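Local structure of uncharacterized protein (Bacteroides eggerthii DSM 20697, 4ECO) at residues A[92-101]-A[192-200]. The protein is of unknown function but, as a leucine-rich repeat solenoid, probably serves in protein binding. Numbering follows the deposited sequence.
Sequences GASGRVPDAI and SNNITFVSK. With NA (sodium ion), chain C.
Two segments, 92-101 and 192-200, probably from successive coils of the leucine-rich repeat solenoid, pair here as short parallel strands, separate from the main run of solenoid strands. Backbone bonds pass in both directions: Asn-194 N to Ala-93 O (2.8 Å, N-H...O 170°), Gly-95 N to Asn-194 O (3.0 Å), Thr-196 N to Gly-95 O, and Val-97 N to Phe-197 O (2.9 Å). Arg-96 and Phe-197 meet on one face of the pair. The arginine chain bends at chi3 (50°), which folds its guanidinium back over the ring; CZ lies 4.0 Å from the Phe-197 centroid with planes 27° apart, a cation-pi stack. A salt bridge from NE to Glu-228 OE2 probably helps to hold its orientation. On the other face Ile-195 CG2 meets Val-97 CG2 (3.8 Å), while its CD1 extends to Ala-93 CB (3.5 Å) in the preceding loop. Where the 3-10 turn starts, Ser-199 OG donates to the anti side of Asp-99 OD1 (2.7 Å), an oxygen that also accepts from Glu-228 N. At the far end Ser-192 O and Glu-117 bind sodium, and Asn-193 OD1, also bonded to Ser-216 OG, accepts from Ile-195 N. That last bond closes an Asx turn leading into a parallel, probably inter-coil pairing characteristic of solenoid folds.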
loop_
_atom_site.group_PDB
_atom_site.type_symbol
_atom_site.label_atom_id
_atom_site.label_comp_id
_atom_site.label_asym_id
_atom_site.label_seq_id
_atom_site.Cartn_x
_atom_site.Cartn_y
_atom_site.Cartn_z
ATOM N N GLY A 92 1.557 1.254 -27.990
ATOM C CA GLY A 92 2.907 1.701 -28.294
ATOM C C GLY A 92 2.908 2.807 -29.321
ATOM O O GLY A 92 3.760 2.834 -30.210
ATOM N N ALA A 93 1.947 3.737 -29.179
ATOM C CA ALA A 93 1.757 4.914 -30.022
ATOM C C ALA A 93 3.011 5.802 -30.012
ATOM O O ALA A 93 3.703 5.881 -28.989
ATOM C CB ALA A 93 0.550 5.691 -29.536
ATOM N N SER A 94 3.337 6.413 -31.166
ATOM C CA SER A 94 4.536 7.217 -31.335
ATOM C C SER A 94 4.232 8.403 -32.192
ATOM O O SER A 94 3.914 8.236 -33.377
ATOM C CB SER A 94 5.652 6.380 -31.966
ATOM O OG SER A 94 6.763 7.171 -32.361
ATOM N N GLY A 95 4.361 9.595 -31.609
ATOM C CA GLY A 95 4.110 10.836 -32.324
ATOM C C GLY A 95 3.505 11.930 -31.483
ATOM O O GLY A 95 3.696 11.975 -30.264
ATOM N N ARG A 96 2.761 12.817 -32.149
ATOM C CA ARG A 96 2.136 13.991 -31.536
ATOM C C ARG A 96 0.615 13.880 -31.620
ATOM O O ARG A 96 0.104 13.576 -32.694
ATOM C CB ARG A 96 2.643 15.264 -32.246
ATOM C CG ARG A 96 4.159 15.504 -32.080
ATOM C CD ARG A 96 4.743 16.483 -33.098
ATOM N NE ARG A 96 3.979 17.733 -33.195
ATOM C CZ ARG A 96 4.260 18.848 -32.528
ATOM N NH1 ARG A 96 5.315 18.900 -31.723
ATOM N NH2 ARG A 96 3.496 19.925 -32.670
ATOM N N VAL A 97 -0.107 14.064 -30.487
ATOM C CA VAL A 97 -1.580 13.973 -30.443
ATOM C C VAL A 97 -2.106 15.213 -31.153
ATOM O O VAL A 97 -1.801 16.327 -30.724
ATOM C CB VAL A 97 -2.125 13.780 -29.007
ATOM C CG1 VAL A 97 -3.644 13.709 -29.004
ATOM C CG2 VAL A 97 -1.536 12.518 -28.374
ATOM N N PRO A 98 -2.761 15.030 -32.328
ATOM C CA PRO A 98 -3.150 16.195 -33.142
ATOM C C PRO A 98 -4.361 16.931 -32.597
ATOM O O PRO A 98 -5.062 16.415 -31.738
ATOM C CB PRO A 98 -3.444 15.578 -34.517
ATOM C CG PRO A 98 -3.857 14.192 -34.250
ATOM C CD PRO A 98 -3.178 13.755 -32.973
ATOM N N ASP A 99 -4.620 18.132 -33.147
ATOM C CA ASP A 99 -5.716 19.018 -32.765
ATOM C C ASP A 99 -7.067 18.401 -33.092
ATOM O O ASP A 99 -8.086 18.875 -32.587
ATOM C CB ASP A 99 -5.562 20.386 -33.465
ATOM C CG ASP A 99 -4.188 21.002 -33.274
ATOM O OD1 ASP A 99 -3.739 21.118 -32.109
ATOM O OD2 ASP A 99 -3.533 21.288 -34.280
ATOM N N ALA A 100 -7.068 17.328 -33.906
ATOM C CA ALA A 100 -8.248 16.561 -34.319
ATOM C C ALA A 100 -8.980 15.942 -33.097
ATOM O O ALA A 100 -10.184 15.670 -33.173
ATOM C CB ALA A 100 -7.839 15.460 -35.297
ATOM N N ILE A 101 -8.260 15.776 -31.966
ATOM C CA ILE A 101 -8.768 15.202 -30.725
ATOM C C ILE A 101 -9.999 16.007 -30.233
ATOM O O ILE A 101 -10.956 15.389 -29.756
ATOM C CB ILE A 101 -7.637 15.094 -29.647
ATOM C CG1 ILE A 101 -8.047 14.269 -28.415
ATOM C CG2 ILE A 101 -7.006 16.422 -29.254
ATOM C CD1 ILE A 101 -7.620 12.832 -28.477
ATOM N N SER A 192 6.332 3.265 -22.416
ATOM C CA SER A 192 5.323 2.355 -22.988
ATOM C C SER A 192 4.877 2.872 -24.359
ATOM O O SER A 192 4.165 2.187 -25.107
ATOM C CB SER A 192 4.118 2.235 -22.057
ATOM O OG SER A 192 3.322 3.412 -22.103
ATOM N N ASN A 193 5.286 4.104 -24.668
ATOM C CA ASN A 193 4.949 4.818 -25.896
ATOM C C ASN A 193 5.970 5.930 -26.166
ATOM O O ASN A 193 6.785 6.258 -25.295
ATOM C CB ASN A 193 3.532 5.418 -25.767
ATOM C CG ASN A 193 3.432 6.405 -24.621
ATOM O OD1 ASN A 193 3.924 7.530 -24.691
ATOM N ND2 ASN A 193 2.863 5.977 -23.513
ATOM N N ASN A 194 5.853 6.564 -27.345
ATOM C CA ASN A 194 6.694 7.677 -27.721
ATOM C C ASN A 194 5.814 8.912 -28.065
ATOM O O ASN A 194 6.016 9.555 -29.096
ATOM C CB ASN A 194 7.623 7.292 -28.857
ATOM C CG ASN A 194 8.836 8.174 -28.907
ATOM O OD1 ASN A 194 9.786 8.014 -28.121
ATOM N ND2 ASN A 194 8.798 9.159 -29.794
ATOM N N ILE A 195 4.828 9.229 -27.185
ATOM C CA ILE A 195 3.984 10.410 -27.340
ATOM C C ILE A 195 4.858 11.604 -26.918
ATOM O O ILE A 195 5.272 11.677 -25.769
ATOM C CB ILE A 195 2.641 10.323 -26.547
ATOM C CG1 ILE A 195 1.827 9.020 -26.762
ATOM C CG2 ILE A 195 1.789 11.580 -26.703
ATOM C CD1 ILE A 195 1.411 8.756 -28.097
ATOM N N THR A 196 5.169 12.513 -27.851
ATOM C CA THR A 196 6.063 13.640 -27.586
ATOM C C THR A 196 5.315 14.963 -27.432
ATOM O O THR A 196 5.914 15.954 -27.022
ATOM C CB THR A 196 7.093 13.748 -28.723
ATOM O OG1 THR A 196 6.414 13.842 -29.986
ATOM C CG2 THR A 196 8.062 12.568 -28.738
ATOM N N PHE A 197 4.019 14.978 -27.730
ATOM C CA PHE A 197 3.205 16.181 -27.685
ATOM C C PHE A 197 1.726 15.816 -27.503
ATOM O O PHE A 197 1.266 14.792 -28.026
ATOM C CB PHE A 197 3.411 16.970 -29.010
ATOM C CG PHE A 197 2.917 18.387 -29.020
ATOM C CD1 PHE A 197 1.590 18.676 -29.306
ATOM C CD2 PHE A 197 3.779 19.441 -28.750
ATOM C CE1 PHE A 197 1.120 19.987 -29.260
ATOM C CE2 PHE A 197 3.311 20.754 -28.722
ATOM C CZ PHE A 197 1.985 21.018 -28.991
ATOM N N VAL A 198 0.987 16.654 -26.756
ATOM C CA VAL A 198 -0.457 16.517 -26.551
ATOM C C VAL A 198 -1.046 17.886 -26.817
ATOM O O VAL A 198 -0.644 18.871 -26.184
ATOM C CB VAL A 198 -0.936 15.928 -25.192
ATOM C CG1 VAL A 198 -2.426 15.605 -25.251
ATOM C CG2 VAL A 198 -0.163 14.677 -24.821
ATOM N N SER A 199 -1.981 17.940 -27.778
ATOM C CA SER A 199 -2.666 19.137 -28.236
ATOM C C SER A 199 -3.495 19.833 -27.125
ATOM O O SER A 199 -4.112 19.196 -26.267
ATOM C CB SER A 199 -3.588 18.777 -29.401
ATOM O OG SER A 199 -4.432 19.840 -29.808
ATOM N N LYS A 200 -3.510 21.162 -27.196
ATOM C CA LYS A 200 -4.279 22.111 -26.412
ATOM C C LYS A 200 -5.778 21.777 -26.483
ATOM O O LYS A 200 -6.513 22.028 -25.527
ATOM C CB LYS A 200 -4.014 23.487 -27.059
ATOM C CG LYS A 200 -4.506 24.724 -26.340
ATOM C CD LYS A 200 -4.146 25.954 -27.153
ATOM C CE LYS A 200 -4.726 27.214 -26.556
ATOM N NZ LYS A 200 -4.315 28.446 -27.297
HETATM NA NA NA C . 1.987 1.125 -24.711
#